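Local coordinates for protein adhesin YadA (Yersinia enterocolitica, PDB 1P9H) that is a trimeric outer-membrane adhesin that binds collagen, promotes attachment to and invasion of eukaryotic cells and protects the bacterium from complement and phagocytosis, at residues I79-P90 / A94-A105; A136-S146 / H152-S162. All coordinates share one frame; numbering follows the deposited sequence.

Interaction 1 of 2, residues I79-P90 / A94-A105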
loop_
_atom_site.group_PDB
_atom_site.type_symbol
_atom_site.label_atom_id
_atom_site.label_comp_id
_atom_site.label_asym_id
_atom_site.label_seq_id
_atom_site.Cartn_x
_atom_site.Cartn_y
_atom_site.Cartn_z
ATOM N N ILE A 79 -18.131 -2.197 1.402
ATOM C CA ILE A 79 -18.877 -1.720 0.243
ATOM C C ILE A 79 -17.961 -1.358 -0.915
ATOM O O ILE A 79 -17.045 -0.559 -0.753
ATOM C CB ILE A 79 -19.684 -0.444 0.590
ATOM C CG1 ILE A 79 -20.602 -0.705 1.785
ATOM C CG2 ILE A 79 -20.494 -0.004 -0.622
ATOM C CD1 ILE A 79 -21.252 0.553 2.353
ATOM N N ALA A 80 -18.212 -1.955 -2.075
ATOM C CA ALA A 80 -17.459 -1.661 -3.292
ATOM C C ALA A 80 -18.555 -1.204 -4.246
ATOM O O ALA A 80 -19.253 -2.026 -4.840
ATOM C CB ALA A 80 -16.773 -2.916 -3.819
ATOM N N THR A 81 -18.691 0.114 -4.370
ATOM C CA THR A 81 -19.720 0.735 -5.199
ATOM C C THR A 81 -19.347 0.916 -6.669
ATOM O O THR A 81 -20.222 0.952 -7.534
ATOM C CB THR A 81 -20.094 2.125 -4.632
ATOM O OG1 THR A 81 -20.304 2.030 -3.218
ATOM C CG2 THR A 81 -21.362 2.647 -5.283
ATOM N N GLY A 82 -18.054 1.033 -6.946
ATOM C CA GLY A 82 -17.600 1.237 -8.309
ATOM C C GLY A 82 -17.268 0.035 -9.161
ATOM O O GLY A 82 -16.993 -1.057 -8.662
ATOM N N VAL A 83 -17.311 0.246 -10.472
ATOM C CA VAL A 83 -16.968 -0.799 -11.418
ATOM C C VAL A 83 -15.503 -1.127 -11.135
ATOM O O VAL A 83 -14.679 -0.223 -10.985
ATOM C CB VAL A 83 -17.104 -0.296 -12.868
ATOM C CG1 VAL A 83 -16.618 -1.359 -13.844
ATOM C CG2 VAL A 83 -18.554 0.066 -13.151
ATOM N N ASN A 84 -15.194 -2.416 -11.037
ATOM C CA ASN A 84 -13.831 -2.873 -10.775
ATOM C C ASN A 84 -13.214 -2.378 -9.470
ATOM O O ASN A 84 -11.996 -2.433 -9.317
ATOM C CB ASN A 84 -12.896 -2.476 -11.922
ATOM C CG ASN A 84 -13.258 -3.142 -13.228
ATOM O OD1 ASN A 84 -13.639 -4.309 -13.255
ATOM N ND2 ASN A 84 -13.120 -2.407 -14.326
ATOM N N SER A 85 -14.027 -1.891 -8.538
ATOM C CA SER A 85 -13.483 -1.412 -7.272
ATOM C C SER A 85 -13.224 -2.573 -6.317
ATOM O O SER A 85 -13.804 -3.653 -6.458
ATOM C CB SER A 85 -14.423 -0.391 -6.622
ATOM O OG SER A 85 -15.684 -0.953 -6.316
ATOM N N VAL A 86 -12.345 -2.344 -5.348
ATOM C CA VAL A 86 -11.978 -3.372 -4.382
ATOM C C VAL A 86 -11.967 -2.790 -2.975
ATOM O O VAL A 86 -11.280 -1.806 -2.710
ATOM C CB VAL A 86 -10.573 -3.936 -4.692
ATOM C CG1 VAL A 86 -10.223 -5.039 -3.702
ATOM C CG2 VAL A 86 -10.525 -4.465 -6.128
ATOM N N ALA A 87 -12.729 -3.402 -2.076
ATOM C CA ALA A 87 -12.798 -2.940 -0.692
ATOM C C ALA A 87 -12.686 -4.127 0.250
ATOM O O ALA A 87 -13.529 -5.019 0.230
ATOM C CB ALA A 87 -14.116 -2.211 -0.449
ATOM N N ILE A 88 -11.639 -4.146 1.068
ATOM C CA ILE A 88 -11.461 -5.233 2.021
ATOM C C ILE A 88 -11.209 -4.678 3.411
ATOM O O ILE A 88 -10.357 -3.809 3.609
ATOM C CB ILE A 88 -10.310 -6.170 1.611
ATOM C CG1 ILE A 88 -10.672 -6.861 0.292
ATOM C CG2 ILE A 88 -10.061 -7.210 2.714
ATOM C CD1 ILE A 88 -9.693 -7.936 -0.145
ATOM N N GLY A 89 -11.973 -5.194 4.367
ATOM C CA GLY A 89 -11.868 -4.754 5.742
ATOM C C GLY A 89 -13.257 -4.397 6.232
ATOM O O GLY A 89 -14.116 -4.017 5.431
ATOM N N PRO A 90 -13.521 -4.519 7.537
ATOM C CA PRO A 90 -14.852 -4.178 8.042
ATOM C C PRO A 90 -15.149 -2.693 7.842
ATOM O O PRO A 90 -14.337 -1.838 8.192
ATOM C CB PRO A 90 -14.777 -4.581 9.515
ATOM C CG PRO A 90 -13.326 -4.378 9.848
ATOM C CD PRO A 90 -12.629 -4.943 8.629
ATOM N N ALA A 94 -15.066 1.452 -1.098
ATOM C CA ALA A 94 -14.480 1.931 -2.341
ATOM C C ALA A 94 -15.685 2.589 -3.002
ATOM O O ALA A 94 -16.576 1.907 -3.514
ATOM C CB ALA A 94 -13.971 0.754 -3.168
ATOM N N LEU A 95 -15.700 3.918 -2.981
ATOM C CA LEU A 95 -16.826 4.711 -3.472
ATOM C C LEU A 95 -16.848 5.178 -4.918
ATOM O O LEU A 95 -17.699 5.986 -5.290
ATOM C CB LEU A 95 -16.992 5.929 -2.565
ATOM C CG LEU A 95 -17.127 5.622 -1.073
ATOM C CD1 LEU A 95 -17.164 6.922 -0.284
ATOM C CD2 LEU A 95 -18.379 4.805 -0.829
ATOM N N GLY A 96 -15.928 4.685 -5.732
ATOM C CA GLY A 96 -15.906 5.088 -7.122
ATOM C C GLY A 96 -15.282 4.007 -7.973
ATOM O O GLY A 96 -14.698 3.063 -7.447
ATOM N N ASP A 97 -15.409 4.136 -9.289
ATOM C CA ASP A 97 -14.835 3.146 -10.185
ATOM C C ASP A 97 -13.343 2.974 -9.932
ATOM O O ASP A 97 -12.628 3.945 -9.677
ATOM C CB ASP A 97 -15.044 3.550 -11.647
ATOM C CG ASP A 97 -16.504 3.565 -12.051
ATOM O OD1 ASP A 97 -17.340 2.974 -11.331
ATOM O OD2 ASP A 97 -16.814 4.160 -13.107
ATOM N N SER A 98 -12.892 1.724 -9.990
ATOM C CA SER A 98 -11.485 1.374 -9.823
ATOM C C SER A 98 -10.831 1.695 -8.482
ATOM O O SER A 98 -9.651 1.415 -8.293
ATOM C CB SER A 98 -10.662 2.019 -10.938
ATOM O OG SER A 98 -11.171 1.655 -12.211
ATOM N N ALA A 99 -11.581 2.273 -7.554
ATOM C CA ALA A 99 -11.022 2.611 -6.250
ATOM C C ALA A 99 -10.628 1.355 -5.483
ATOM O O ALA A 99 -11.258 0.307 -5.629
ATOM C CB ALA A 99 -12.037 3.414 -5.438
ATOM N N VAL A 100 -9.568 1.456 -4.689
ATOM C CA VAL A 100 -9.140 0.326 -3.876
ATOM C C VAL A 100 -8.962 0.795 -2.442
ATOM O O VAL A 100 -8.379 1.851 -2.180
ATOM C CB VAL A 100 -7.813 -0.312 -4.375
ATOM C CG1 VAL A 100 -7.940 -0.692 -5.840
ATOM C CG2 VAL A 100 -6.646 0.633 -4.159
ATOM N N THR A 101 -9.502 0.018 -1.510
ATOM C CA THR A 101 -9.404 0.329 -0.090
ATOM C C THR A 101 -9.053 -0.937 0.671
ATOM O O THR A 101 -9.558 -2.016 0.360
ATOM C CB THR A 101 -10.731 0.888 0.477
ATOM O OG1 THR A 101 -11.802 -0.013 0.175
ATOM C CG2 THR A 101 -11.033 2.252 -0.112
ATOM N N TYR A 102 -8.183 -0.803 1.665
ATOM C CA TYR A 102 -7.767 -1.947 2.464
ATOM C C TYR A 102 -7.610 -1.535 3.914
ATOM O O TYR A 102 -6.726 -0.748 4.242
ATOM C CB TYR A 102 -6.432 -2.468 1.922
ATOM C CG TYR A 102 -6.011 -3.816 2.449
ATOM C CD1 TYR A 102 -4.929 -3.941 3.325
ATOM C CD2 TYR A 102 -6.670 -4.972 2.043
ATOM C CE1 TYR A 102 -4.515 -5.195 3.776
ATOM C CE2 TYR A 102 -6.267 -6.226 2.489
ATOM C CZ TYR A 102 -5.190 -6.332 3.349
ATOM O OH TYR A 102 -4.779 -7.579 3.759
ATOM N N GLY A 103 -8.473 -2.069 4.774
ATOM C CA GLY A 103 -8.408 -1.736 6.186
ATOM C C GLY A 103 -9.757 -1.334 6.750
ATOM O O GLY A 103 -10.648 -0.904 6.015
ATOM N N ALA A 104 -9.906 -1.478 8.062
ATOM C CA ALA A 104 -11.149 -1.125 8.730
ATOM C C ALA A 104 -11.486 0.349 8.532
ATOM O O ALA A 104 -10.660 1.227 8.786
ATOM C CB ALA A 104 -11.043 -1.436 10.225
ATOM N N ALA A 105 -12.706 0.612 8.074
ATOM C CA ALA A 105 -13.188 1.973 7.867
ATOM C C ALA A 105 -12.337 2.812 6.919
ATOM O O ALA A 105 -12.287 4.039 7.042
ATOM C CB ALA A 105 -13.324 2.683 9.215
HETATM O O HOH W 1 -9.553 -1.638 -8.468
#

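Interaction 2 of 2, residues A136-S146 / H152-S162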
loop_
_atom_site.group_PDB
_atom_site.type_symbol
_atom_site.label_atom_id
_atom_site.label_comp_id
_atom_site.label_asym_id
_atom_site.label_seq_id
_atom_site.Cartn_x
_atom_site.Cartn_y
_atom_site.Cartn_z
ATOM N N ALA A 136 -6.984 16.364 -0.902
ATOM C CA ALA A 136 -6.948 17.054 -2.181
ATOM C C ALA A 136 -6.933 15.991 -3.270
ATOM O O ALA A 136 -6.306 14.946 -3.114
ATOM C CB ALA A 136 -5.703 17.928 -2.277
ATOM N N LYS A 137 -7.645 16.232 -4.364
ATOM C CA LYS A 137 -7.644 15.256 -5.443
ATOM C C LYS A 137 -6.204 15.074 -5.915
ATOM O O LYS A 137 -5.418 16.021 -5.914
ATOM C CB LYS A 137 -8.534 15.725 -6.598
ATOM C CG LYS A 137 -10.016 15.777 -6.246
ATOM C CD LYS A 137 -10.867 16.042 -7.478
ATOM C CE LYS A 137 -12.350 16.013 -7.143
ATOM N NZ LYS A 137 -13.195 16.193 -8.357
ATOM N N ASN A 138 -5.864 13.843 -6.282
ATOM C CA ASN A 138 -4.529 13.495 -6.755
ATOM C C ASN A 138 -3.420 13.643 -5.716
ATOM O O ASN A 138 -2.247 13.498 -6.048
ATOM C CB ASN A 138 -4.173 14.325 -7.993
ATOM C CG ASN A 138 -5.177 14.149 -9.116
ATOM O OD1 ASN A 138 -6.351 14.479 -8.968
ATOM N ND2 ASN A 138 -4.718 13.625 -10.245
ATOM N N SER A 139 -3.774 13.919 -4.465
ATOM C CA SER A 139 -2.752 14.075 -3.433
ATOM C C SER A 139 -2.250 12.734 -2.905
ATOM O O SER A 139 -2.836 11.682 -3.179
ATOM C CB SER A 139 -3.279 14.934 -2.274
ATOM O OG SER A 139 -4.381 14.324 -1.622
ATOM N N VAL A 140 -1.152 12.784 -2.158
ATOM C CA VAL A 140 -0.528 11.593 -1.585
ATOM C C VAL A 140 -0.211 11.842 -0.117
ATOM O O VAL A 140 0.457 12.816 0.220
ATOM C CB VAL A 140 0.796 11.253 -2.319
ATOM C CG1 VAL A 140 1.499 10.084 -1.634
ATOM C CG2 VAL A 140 0.512 10.920 -3.777
ATOM N N ALA A 141 -0.694 10.957 0.748
ATOM C CA ALA A 141 -0.451 11.070 2.179
ATOM C C ALA A 141 0.048 9.721 2.678
ATOM O O ALA A 141 -0.710 8.750 2.701
ATOM C CB ALA A 141 -1.739 11.460 2.902
ATOM N N ILE A 142 1.321 9.662 3.064
ATOM C CA ILE A 142 1.923 8.422 3.550
ATOM C C ILE A 142 2.380 8.586 4.990
ATOM O O ILE A 142 3.230 9.428 5.285
ATOM C CB ILE A 142 3.164 8.014 2.708
ATOM C CG1 ILE A 142 2.828 8.023 1.213
ATOM C CG2 ILE A 142 3.647 6.632 3.134
ATOM C CD1 ILE A 142 1.772 7.016 0.797
ATOM N N GLY A 143 1.821 7.773 5.882
ATOM C CA GLY A 143 2.187 7.842 7.282
ATOM C C GLY A 143 0.985 8.045 8.180
ATOM O O GLY A 143 -0.048 8.563 7.743
ATOM N N HIS A 144 1.110 7.623 9.434
ATOM C CA HIS A 144 0.029 7.783 10.399
ATOM C C HIS A 144 -0.401 9.244 10.500
ATOM O O HIS A 144 0.416 10.128 10.749
ATOM C CB HIS A 144 0.469 7.301 11.782
ATOM C CG HIS A 144 -0.401 7.802 12.893
ATOM N ND1 HIS A 144 0.051 8.681 13.854
ATOM C CD2 HIS A 144 -1.703 7.567 13.182
ATOM C CE1 HIS A 144 -0.934 8.967 14.686
ATOM N NE2 HIS A 144 -2.010 8.304 14.301
ATOM N N SER A 145 -1.695 9.479 10.316
ATOM C CA SER A 145 -2.270 10.815 10.392
ATOM C C SER A 145 -1.603 11.854 9.495
ATOM O O SER A 145 -1.594 13.046 9.813
ATOM C CB SER A 145 -2.288 11.293 11.847
ATOM O OG SER A 145 -3.247 10.553 12.592
ATOM N N SER A 146 -1.037 11.401 8.378
ATOM C CA SER A 146 -0.435 12.322 7.421
ATOM C C SER A 146 -1.639 13.012 6.792
ATOM O O SER A 146 -2.720 12.425 6.706
ATOM C CB SER A 146 0.386 11.564 6.369
ATOM O OG SER A 146 -0.353 10.520 5.760
ATOM N N HIS A 152 -4.775 21.911 -1.077
ATOM C CA HIS A 152 -3.368 21.785 -1.438
ATOM C C HIS A 152 -3.224 20.836 -2.620
ATOM O O HIS A 152 -2.744 19.708 -2.489
ATOM C CB HIS A 152 -2.574 21.285 -0.232
ATOM C CG HIS A 152 -2.596 22.233 0.924
ATOM N ND1 HIS A 152 -2.259 21.855 2.206
ATOM C CD2 HIS A 152 -2.923 23.546 0.993
ATOM C CE1 HIS A 152 -2.381 22.893 3.015
ATOM N NE2 HIS A 152 -2.784 23.932 2.303
ATOM N N GLY A 153 -3.651 21.316 -3.782
ATOM C CA GLY A 153 -3.604 20.520 -4.992
ATOM C C GLY A 153 -2.270 19.885 -5.332
ATOM O O GLY A 153 -1.210 20.493 -5.166
ATOM N N TYR A 154 -2.348 18.646 -5.808
ATOM C CA TYR A 154 -1.196 17.857 -6.227
ATOM C C TYR A 154 -0.040 17.791 -5.239
ATOM O O TYR A 154 1.112 17.625 -5.639
ATOM C CB TYR A 154 -0.687 18.374 -7.573
ATOM C CG TYR A 154 -1.762 18.417 -8.632
ATOM C CD1 TYR A 154 -2.500 19.579 -8.857
ATOM C CD2 TYR A 154 -2.067 17.287 -9.384
ATOM C CE1 TYR A 154 -3.517 19.612 -9.809
ATOM C CE2 TYR A 154 -3.083 17.307 -10.335
ATOM C CZ TYR A 154 -3.802 18.472 -10.543
ATOM O OH TYR A 154 -4.801 18.496 -11.487
ATOM N N SER A 155 -0.341 17.900 -3.951
ATOM C CA SER A 155 0.709 17.859 -2.940
ATOM C C SER A 155 0.895 16.493 -2.292
ATOM O O SER A 155 0.107 15.570 -2.504
ATOM C CB SER A 155 0.450 18.923 -1.873
ATOM O OG SER A 155 0.557 20.216 -2.446
ATOM N N ILE A 156 1.956 16.378 -1.500
ATOM C CA ILE A 156 2.300 15.129 -0.830
ATOM C C ILE A 156 2.731 15.387 0.608
ATOM O O ILE A 156 3.431 16.359 0.888
ATOM C CB ILE A 156 3.490 14.426 -1.542
ATOM C CG1 ILE A 156 3.136 14.120 -2.997
ATOM C CG2 ILE A 156 3.877 13.149 -0.804
ATOM C CD1 ILE A 156 3.425 15.272 -3.941
ATOM N N ALA A 157 2.303 14.514 1.514
ATOM C CA ALA A 157 2.690 14.599 2.919
ATOM C C ALA A 157 3.327 13.248 3.228
ATOM O O ALA A 157 2.711 12.205 3.011
ATOM C CB ALA A 157 1.467 14.829 3.804
ATOM N N ILE A 158 4.560 13.288 3.731
ATOM C CA ILE A 158 5.329 12.090 4.054
ATOM C C ILE A 158 5.747 12.029 5.520
ATOM O O ILE A 158 6.440 12.925 6.002
ATOM C CB ILE A 158 6.626 12.038 3.209
ATOM C CG1 ILE A 158 6.281 11.969 1.722
ATOM C CG2 ILE A 158 7.489 10.858 3.633
ATOM C CD1 ILE A 158 7.486 12.110 0.818
ATOM N N GLY A 159 5.336 10.974 6.223
ATOM C CA GLY A 159 5.741 10.836 7.611
ATOM C C GLY A 159 4.623 10.950 8.626
ATOM O O GLY A 159 3.553 11.491 8.339
ATOM N N ASP A 160 4.873 10.427 9.823
ATOM C CA ASP A 160 3.891 10.494 10.896
ATOM C C ASP A 160 3.460 11.945 11.109
ATOM O O ASP A 160 4.297 12.831 11.292
ATOM C CB ASP A 160 4.485 9.942 12.195
ATOM C CG ASP A 160 3.532 10.063 13.368
ATOM O OD1 ASP A 160 3.628 11.052 14.129
ATOM O OD2 ASP A 160 2.675 9.170 13.519
ATOM N N ARG A 161 2.150 12.168 11.062
ATOM C CA ARG A 161 1.546 13.482 11.267
ATOM C C ARG A 161 1.989 14.599 10.322
ATOM O O ARG A 161 1.689 15.769 10.559
ATOM C CB ARG A 161 1.752 13.922 12.722
ATOM C CG ARG A 161 1.020 13.044 13.734
ATOM C CD ARG A 161 1.296 13.491 15.165
ATOM N NE ARG A 161 0.492 12.769 16.153
ATOM C CZ ARG A 161 0.775 11.560 16.629
ATOM N NH1 ARG A 161 1.854 10.905 16.217
ATOM N NH2 ARG A 161 -0.021 11.005 17.535
ATOM N N SER A 162 2.693 14.254 9.250
ATOM C CA SER A 162 3.124 15.280 8.308
ATOM C C SER A 162 1.907 15.909 7.648
ATOM O O SER A 162 0.951 15.223 7.288
ATOM C CB SER A 162 4.053 14.692 7.248
ATOM O OG SER A 162 5.288 14.329 7.832
HETATM O O HOH W 2 0.355 14.374 -5.524
#

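Interaction 1 of 2, residues I79-P90 / A94-A105
I88 and Y102 meet across two neighbouring coils of the left-handed parallel beta-roll that forms the YadA head domain, where strands 86-88 and 100-102 run parallel, 4.7 Å apart at an angle of 8°. CD2 and CE2 of Y102 meet CB and CG2 of I88 obliquely, with CD2 3.9 Å from I88 CB. With CG anti to the backbone N (chi1 -168°), Y102 swings its ring toward the preceding coil. V86 and V100 stand on this same face, which is turned to the trimer axis; there Y102 stacks edge-to-face with Y102 of both other subunits, and its hydroxyl bonds to T101 O of the third. V86, V100 and I88 give this buried interface branched aliphatics, Y102 a ring and a bonding hydroxyl.

The opposite face of these strands, with A87 and T101, looks across the inside of the roll to A80 and A94 of the second sheet, a space narrow enough to need small residues. A94 CB sits 4.0 Å from A87 CB and 3.7 Å from S85 CB. T101 OG1 comes within 3.3 Å of A87 CB and finds its polar partner in S92.

At the turns, G82 lies so close to G96 O that a side chain would collide with it. S85 OG bonds back to G82 O, bracing the type II turn G82-S85. V83 and D97 lie alongside each other, pointing the same way, and the carboxylate accepts a backbone hydrogen bond: V83 N reaches D97 OD1 at 2.9 Å from above the carboxylate plane, 40° out of it.

Interaction 2 of 2, residues A136-S146 / H152-S162
V140 to I142 pair in parallel with I156 to I158, the strand axes 4.7 Å apart and 6° from parallel, and the ladder continues into the next turn, where R161 N bonds to H144 O. V140 and I156 point the same way, with V140 CB 3.8 Å from I156 CG1. The small A141 and A157 occupy the inner face of the roll.

Beyond the strands, H144 and D160 extend side by side, each with CG anti to its own backbone N (chi1 162° for H144). This brings H144 ND1 to D160 OD2 at 2.7 Å, on the syn side of the oxygen and almost in the imidazole plane. R161 NH1 takes the other oxygen, D160 OD1, in a 2.7 Å salt bridge, so both carboxylate oxygens are gripped. H144 CE1 lies over one face of the guanidinium, 3.6 Å from R161 NH2, with the two planes 76° apart. The nearby arginine would probably temper the carboxylate's pull on the imidazole proton. G143 and G159 adopt positive phi, a conformation in which a beta carbon would run into the carbonyl oxygen before it.

D160 OD2 also accepts from N138 ND2 of the third subunit, joining this cluster to the trimer interface. Strand 126-128 continues the sheet beside 140-142, strand 169-171 lies beyond 156-158, and V148 of strand 147-148 packs against A136 and A157.

Overall arrangement
From the N terminus, the chain reaches interaction 1 first: 79-90 passes through P90 and a three-residue link into 94-105, so that one coil of the roll is closed on the next. Interaction 2 repeats this farther along, with five residues between 136-146 and 152-162. The two loops follow in series, neither nested nor crossed, their centres about 20 Å apart and their nearest atoms about 11 Å apart. Both lie on the long parallel sheet, where strands 113-115 and 126-128 stand between them. Interaction 1 also takes in the second parallel sheet, through strands 79-80 and 93-94. Each contact meets the other two subunits, so coil stacking and trimer assembly are joined at both levels.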